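Local coordinates for protein putative drug/sodium antiporter (Escherichia coli, PDB 4Z3N) that carries out MATE-type membrane transport of the genotoxin colibactin, probably working as an antiporter, at residues M43-T48 with K186-G191; L159-S164 with A216-Q221. All coordinates share one frame; numbering follows the deposited sequence.

In the fold
From the N terminus the chain first lays down helix 28-56, which holds 43-48, and later reaches 159-164, on the stretch leading into helix 162-177. Helix 181-204 follows and brings 186-191 back against 43-48; interaction 1 thus closes a loop of 137 mostly helical residues. Helix 209-232 then returns 216-221 to 159-164, so interaction 2 closes a loop of 51. The segments alternate, and the two loops cross rather than nest. Their centres lie about 15 Å apart. Helix 209-232 joins them: Ala220 packs on the backbone of Gly191, while Ser217 and Ala220 touch Tyr49 of helix 28-56, and Phe218 reaches out to 159-164.

Interaction 1 of 2, residues M43-T48 with K186-G191; sequences MLTQVT and KASLLG
Thr45 and Ser188 mark the closest approach of two helical segments that run in the same general direction, their CA atoms 6.3 Å apart. Within 186-191 two helical bonds, Leu190 N to Lys186 O and Gly191 N to Ala187 O, each span four residues. Within 43-48 the bond from Val47 N to Leu44 O spans three. The buried area is modest, because essentially one side chain of helix 28-56 meets two of helix 181-204.

The CB of Thr45 is directed toward 186-191, and both branches touch. Its OG1 lies 3.6 Å from Ser188 CB, and its CG2 is 3.8 Å from the same carbon, so that the threonine fork straddles the serine methylene. CG2 also meets Leu189 CD2 at 3.9 Å, the two side chains crossing at about a right angle. The CB of Leu189 faces away from 43-48, and it is the CD2 methyl that comes back to make this contact.

The two hydroxyls come near without bonding: Thr45 OG1 and Ser188 OG are 3.8 Å apart. A chi1 of 73° tucks Thr45 OG1 back over its own helix, where it hydrogen-bonds to Gly42 O; Ser188 OG makes a weak bond to Ile184 O. Both hydroxyls thus turn to backbone carbonyls of their own helix, Ser188 only weakly, and the contact between the segments is van der Waals packing. Ala192 extends it, touching Thr45 and Thr48, while Lys186, Ala187 and Leu190 lie against Tyr227 of helix 209-232. Packing of two predicted membrane helices through a threonine and a serine, with a leucine methyl at the rim and the hydroxyls returned to their own backbones, is typical of polytopic membrane proteins and here occurs within the first MatE family region.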
loop_
_atom_site.group_PDB
_atom_site.type_symbol
_atom_site.label_atom_id
_atom_site.label_comp_id
_atom_site.label_asym_id
_atom_site.label_seq_id
_atom_site.Cartn_x
_atom_site.Cartn_y
_atom_site.Cartn_z
ATOM N N MET A 43 1.101 7.015 -8.609
ATOM C CA MET A 43 0.060 6.103 -8.169
ATOM C C MET A 43 -1.085 6.103 -9.165
ATOM O O MET A 43 -1.701 5.084 -9.386
ATOM C CB MET A 43 -0.422 6.466 -6.770
ATOM C CG MET A 43 0.554 6.075 -5.673
ATOM S SD MET A 43 0.096 6.678 -4.027
ATOM C CE MET A 43 1.705 6.800 -3.250
ATOM N N LEU A 44 -1.350 7.236 -9.793
ATOM C CA LEU A 44 -2.385 7.264 -10.809
ATOM C C LEU A 44 -1.987 6.413 -12.023
ATOM O O LEU A 44 -2.843 5.725 -12.582
ATOM C CB LEU A 44 -2.703 8.697 -11.238
ATOM C CG LEU A 44 -3.477 9.587 -10.257
ATOM C CD1 LEU A 44 -3.858 10.914 -10.910
ATOM C CD2 LEU A 44 -4.707 8.886 -9.719
ATOM N N THR A 45 -0.708 6.442 -12.420
ATOM C CA THR A 45 -0.247 5.619 -13.545
ATOM C C THR A 45 -0.658 4.160 -13.366
ATOM O O THR A 45 -1.056 3.495 -14.327
ATOM C CB THR A 45 1.304 5.621 -13.748
ATOM O OG1 THR A 45 1.935 4.859 -12.713
ATOM C CG2 THR A 45 1.890 7.013 -13.815
ATOM N N GLN A 46 -0.536 3.664 -12.136
ATOM C CA GLN A 46 -0.851 2.277 -11.830
ATOM C C GLN A 46 -2.263 1.912 -12.253
ATOM O O GLN A 46 -2.499 0.795 -12.707
ATOM C CB GLN A 46 -0.659 1.998 -10.341
ATOM C CG GLN A 46 0.781 1.719 -9.976
ATOM C CD GLN A 46 1.057 1.923 -8.493
ATOM O OE1 GLN A 46 0.147 2.242 -7.712
ATOM N NE2 GLN A 46 2.318 1.751 -8.099
ATOM N N VAL A 47 -3.191 2.853 -12.123
ATOM C CA VAL A 47 -4.584 2.585 -12.466
ATOM C C VAL A 47 -4.719 2.376 -13.965
ATOM O O VAL A 47 -5.438 1.478 -14.404
ATOM C CB VAL A 47 -5.537 3.731 -12.005
ATOM C CG1 VAL A 47 -6.980 3.495 -12.481
ATOM C CG2 VAL A 47 -5.496 3.882 -10.485
ATOM N N THR A 48 -4.002 3.186 -14.744
ATOM C CA THR A 48 -4.091 3.123 -16.201
ATOM C C THR A 48 -3.864 1.716 -16.761
ATOM O O THR A 48 -4.397 1.389 -17.816
ATOM C CB THR A 48 -3.085 4.068 -16.872
ATOM O OG1 THR A 48 -1.760 3.570 -16.674
ATOM C CG2 THR A 48 -3.182 5.463 -16.290
ATOM N N LYS A 186 8.764 9.615 -13.112
ATOM C CA LYS A 186 9.129 9.447 -14.520
ATOM C C LYS A 186 9.203 7.968 -14.893
ATOM O O LYS A 186 8.700 7.570 -15.942
ATOM C CB LYS A 186 10.452 10.142 -14.825
ATOM C CG LYS A 186 10.340 11.663 -14.898
ATOM C CD LYS A 186 11.712 12.310 -15.059
ATOM C CE LYS A 186 11.752 13.730 -14.487
ATOM N NZ LYS A 186 13.161 14.222 -14.341
ATOM N N ALA A 187 9.802 7.156 -14.027
ATOM C CA ALA A 187 9.763 5.708 -14.207
ATOM C C ALA A 187 8.327 5.232 -14.356
ATOM O O ALA A 187 8.009 4.438 -15.244
ATOM C CB ALA A 187 10.429 5.001 -13.048
ATOM N N SER A 188 7.458 5.714 -13.477
ATOM C CA SER A 188 6.057 5.320 -13.505
ATOM C C SER A 188 5.395 5.640 -14.855
ATOM O O SER A 188 4.698 4.807 -15.438
ATOM C CB SER A 188 5.294 6.005 -12.364
ATOM O OG SER A 188 5.405 5.258 -11.164
ATOM N N LEU A 189 5.619 6.856 -15.340
ATOM C CA LEU A 189 5.026 7.311 -16.586
ATOM C C LEU A 189 5.507 6.461 -17.761
ATOM O O LEU A 189 4.705 6.059 -18.615
ATOM C CB LEU A 189 5.353 8.785 -16.818
ATOM C CG LEU A 189 4.543 9.767 -15.977
ATOM C CD1 LEU A 189 5.074 11.195 -16.085
ATOM C CD2 LEU A 189 3.073 9.690 -16.374
ATOM N N LEU A 190 6.815 6.193 -17.801
ATOM C CA LEU A 190 7.398 5.377 -18.856
ATOM C C LEU A 190 6.789 3.992 -18.843
ATOM O O LEU A 190 6.548 3.405 -19.890
ATOM C CB LEU A 190 8.910 5.290 -18.708
ATOM C CG LEU A 190 9.638 4.319 -19.629
ATOM C CD1 LEU A 190 9.347 4.627 -21.085
ATOM C CD2 LEU A 190 11.121 4.404 -19.360
ATOM N N GLY A 191 6.518 3.476 -17.654
ATOM C CA GLY A 191 5.894 2.173 -17.523
ATOM C C GLY A 191 4.492 2.137 -18.102
ATOM O O GLY A 191 4.095 1.155 -18.724
#

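Interaction 2 of 2, residues L159-S164 with A216-Q221. With OLC ((2R)-2,3-dihydroxypropyl (9Z)-octadec-9-enoate), chain E.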
loop_
_atom_site.group_PDB
_atom_site.type_symbol
_atom_site.label_atom_id
_atom_site.label_comp_id
_atom_site.label_asym_id
_atom_site.label_seq_id
_atom_site.Cartn_x
_atom_site.Cartn_y
_atom_site.Cartn_z
ATOM N N LEU A 159 5.140 -16.520 -10.938
ATOM C CA LEU A 159 6.377 -16.853 -10.243
ATOM C C LEU A 159 7.586 -16.302 -11.004
ATOM O O LEU A 159 8.601 -15.935 -10.408
ATOM C CB LEU A 159 6.517 -18.375 -10.055
ATOM C CG LEU A 159 5.542 -19.160 -9.156
ATOM C CD1 LEU A 159 5.945 -20.638 -9.071
ATOM C CD2 LEU A 159 5.422 -18.581 -7.756
ATOM N N LEU A 160 7.477 -16.233 -12.324
ATOM C CA LEU A 160 8.596 -15.761 -13.122
ATOM C C LEU A 160 8.793 -14.251 -12.984
ATOM O O LEU A 160 9.794 -13.714 -13.415
ATOM C CB LEU A 160 8.408 -16.144 -14.595
ATOM C CG LEU A 160 8.478 -17.642 -14.923
ATOM C CD1 LEU A 160 8.348 -17.833 -16.416
ATOM C CD2 LEU A 160 9.740 -18.292 -14.408
ATOM N N THR A 161 7.820 -13.574 -12.397
ATOM C CA THR A 161 7.883 -12.137 -12.232
ATOM C C THR A 161 8.430 -11.676 -10.866
ATOM O O THR A 161 8.727 -10.502 -10.681
ATOM C CB THR A 161 6.492 -11.530 -12.431
ATOM O OG1 THR A 161 5.689 -11.816 -11.276
ATOM C CG2 THR A 161 5.844 -12.111 -13.677
ATOM N N VAL A 162 8.588 -12.606 -9.932
ATOM C CA VAL A 162 8.906 -12.278 -8.540
ATOM C C VAL A 162 10.190 -11.451 -8.308
ATOM O O VAL A 162 10.141 -10.394 -7.676
ATOM C CB VAL A 162 9.000 -13.571 -7.708
ATOM C CG1 VAL A 162 9.507 -13.276 -6.280
ATOM C CG2 VAL A 162 7.653 -14.262 -7.680
ATOM N N PHE A 163 11.329 -11.934 -8.799
ATOM C CA PHE A 163 12.585 -11.236 -8.594
ATOM C C PHE A 163 12.525 -9.825 -9.174
ATOM O O PHE A 163 13.035 -8.879 -8.576
ATOM C CB PHE A 163 13.750 -12.021 -9.199
ATOM C CG PHE A 163 15.102 -11.403 -8.940
ATOM C CD1 PHE A 163 15.467 -11.004 -7.655
ATOM C CD2 PHE A 163 16.019 -11.240 -9.977
ATOM C CE1 PHE A 163 16.705 -10.451 -7.408
ATOM C CE2 PHE A 163 17.268 -10.686 -9.740
ATOM C CZ PHE A 163 17.610 -10.289 -8.451
ATOM N N SER A 164 11.873 -9.673 -10.317
ATOM C CA SER A 164 11.789 -8.373 -10.971
ATOM C C SER A 164 10.936 -7.416 -10.142
ATOM O O SER A 164 11.280 -6.237 -9.988
ATOM C CB SER A 164 11.222 -8.519 -12.388
ATOM O OG SER A 164 11.510 -9.811 -12.917
ATOM N N ALA A 216 2.600 -7.542 -21.608
ATOM C CA ALA A 216 2.823 -6.114 -21.846
ATOM C C ALA A 216 2.985 -5.380 -20.508
ATOM O O ALA A 216 3.876 -4.543 -20.348
ATOM C CB ALA A 216 1.684 -5.516 -22.658
ATOM N N SER A 217 2.109 -5.706 -19.557
ATOM C CA SER A 217 2.185 -5.172 -18.206
ATOM C C SER A 217 3.553 -5.481 -17.596
ATOM O O SER A 217 4.170 -4.635 -16.963
ATOM C CB SER A 217 1.067 -5.749 -17.328
ATOM O OG SER A 217 -0.177 -5.079 -17.525
ATOM N N PHE A 218 4.034 -6.695 -17.811
ATOM C CA PHE A 218 5.307 -7.096 -17.265
ATOM C C PHE A 218 6.522 -6.400 -17.942
ATOM O O PHE A 218 7.523 -6.101 -17.276
ATOM C CB PHE A 218 5.427 -8.620 -17.347
ATOM C CG PHE A 218 6.686 -9.157 -16.735
ATOM C CD1 PHE A 218 7.022 -8.849 -15.427
ATOM C CD2 PHE A 218 7.534 -9.962 -17.465
ATOM C CE1 PHE A 218 8.181 -9.334 -14.864
ATOM C CE2 PHE A 218 8.695 -10.451 -16.902
ATOM C CZ PHE A 218 9.018 -10.140 -15.598
ATOM N N LEU A 219 6.453 -6.143 -19.246
ATOM C CA LEU A 219 7.573 -5.485 -19.926
ATOM C C LEU A 219 7.551 -4.011 -19.556
ATOM O O LEU A 219 8.580 -3.327 -19.579
ATOM C CB LEU A 219 7.504 -5.673 -21.451
ATOM C CG LEU A 219 7.666 -7.109 -21.992
ATOM C CD1 LEU A 219 7.337 -7.183 -23.471
ATOM C CD2 LEU A 219 9.064 -7.655 -21.739
ATOM N N ALA A 220 6.355 -3.535 -19.214
ATOM C CA ALA A 220 6.182 -2.226 -18.599
ATOM C C ALA A 220 6.966 -2.141 -17.287
ATOM O O ALA A 220 7.674 -1.175 -17.047
ATOM C CB ALA A 220 4.697 -1.943 -18.356
ATOM N N GLN A 221 6.848 -3.159 -16.445
ATOM C CA GLN A 221 7.505 -3.128 -15.154
ATOM C C GLN A 221 9.024 -3.221 -15.304
ATOM O O GLN A 221 9.773 -2.564 -14.566
ATOM C CB GLN A 221 6.973 -4.245 -14.249
ATOM C CG GLN A 221 5.693 -3.864 -13.482
ATOM C CD GLN A 221 4.755 -5.063 -13.230
ATOM O OE1 GLN A 221 3.595 -4.881 -12.866
ATOM N NE2 GLN A 221 5.258 -6.286 -13.423
HETATM C C9 OLC E . 0.512 -6.286 -12.144
HETATM C C8 OLC E . 0.698 -5.119 -13.102
HETATM C C7 OLC E . 0.524 -3.796 -12.376
HETATM C C6 OLC E . 1.409 -2.735 -12.994
HETATM C C5 OLC E . 2.150 -1.993 -11.894
HETATM C C4 OLC E . 3.624 -1.845 -12.214
#
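The Thr161 CG2 methyl lies over one face of the Phe218 ring, toward its rim, and Ser164 OG meets the edge. That methyl, Thr161 CG2, stands 4.0 Å from the centroid of the Phe218 ring and 21° off the normal, a CH-pi contact; Thr161 CB lies 3.7 Å from Phe218 CE1. Near the ring plane, Ser164 OG comes to 3.7 Å from Phe218 CZ, a packing contact, and the amide NE2 of Gln221 also lies at the edge. Phe218 extends toward 159-164 because its CG is anti to the backbone N (chi1 -177°), which lets one ring bridge backbones whose nearest CA atoms, Thr161 and Phe218, are 7.6 Å apart. The ring packs where a type I beta turn from Leu159 to Val162, with a weak Val162 N to Leu159 O bond, breaks the path of a predicted membrane helix. Thr161 OG1 hydrogen-bonds to Ser158 O, while the methyl branch goes to the aromatic face. One monoolein molecule runs its acyl carbons C4 to C8 past the buried Gln221 side chain, at separations too short to be trusted in detail; a second touches Phe218. Leu81 of helix 75-101 touches Thr161 and Val162, and Phe82 of the same helix touches Gln221.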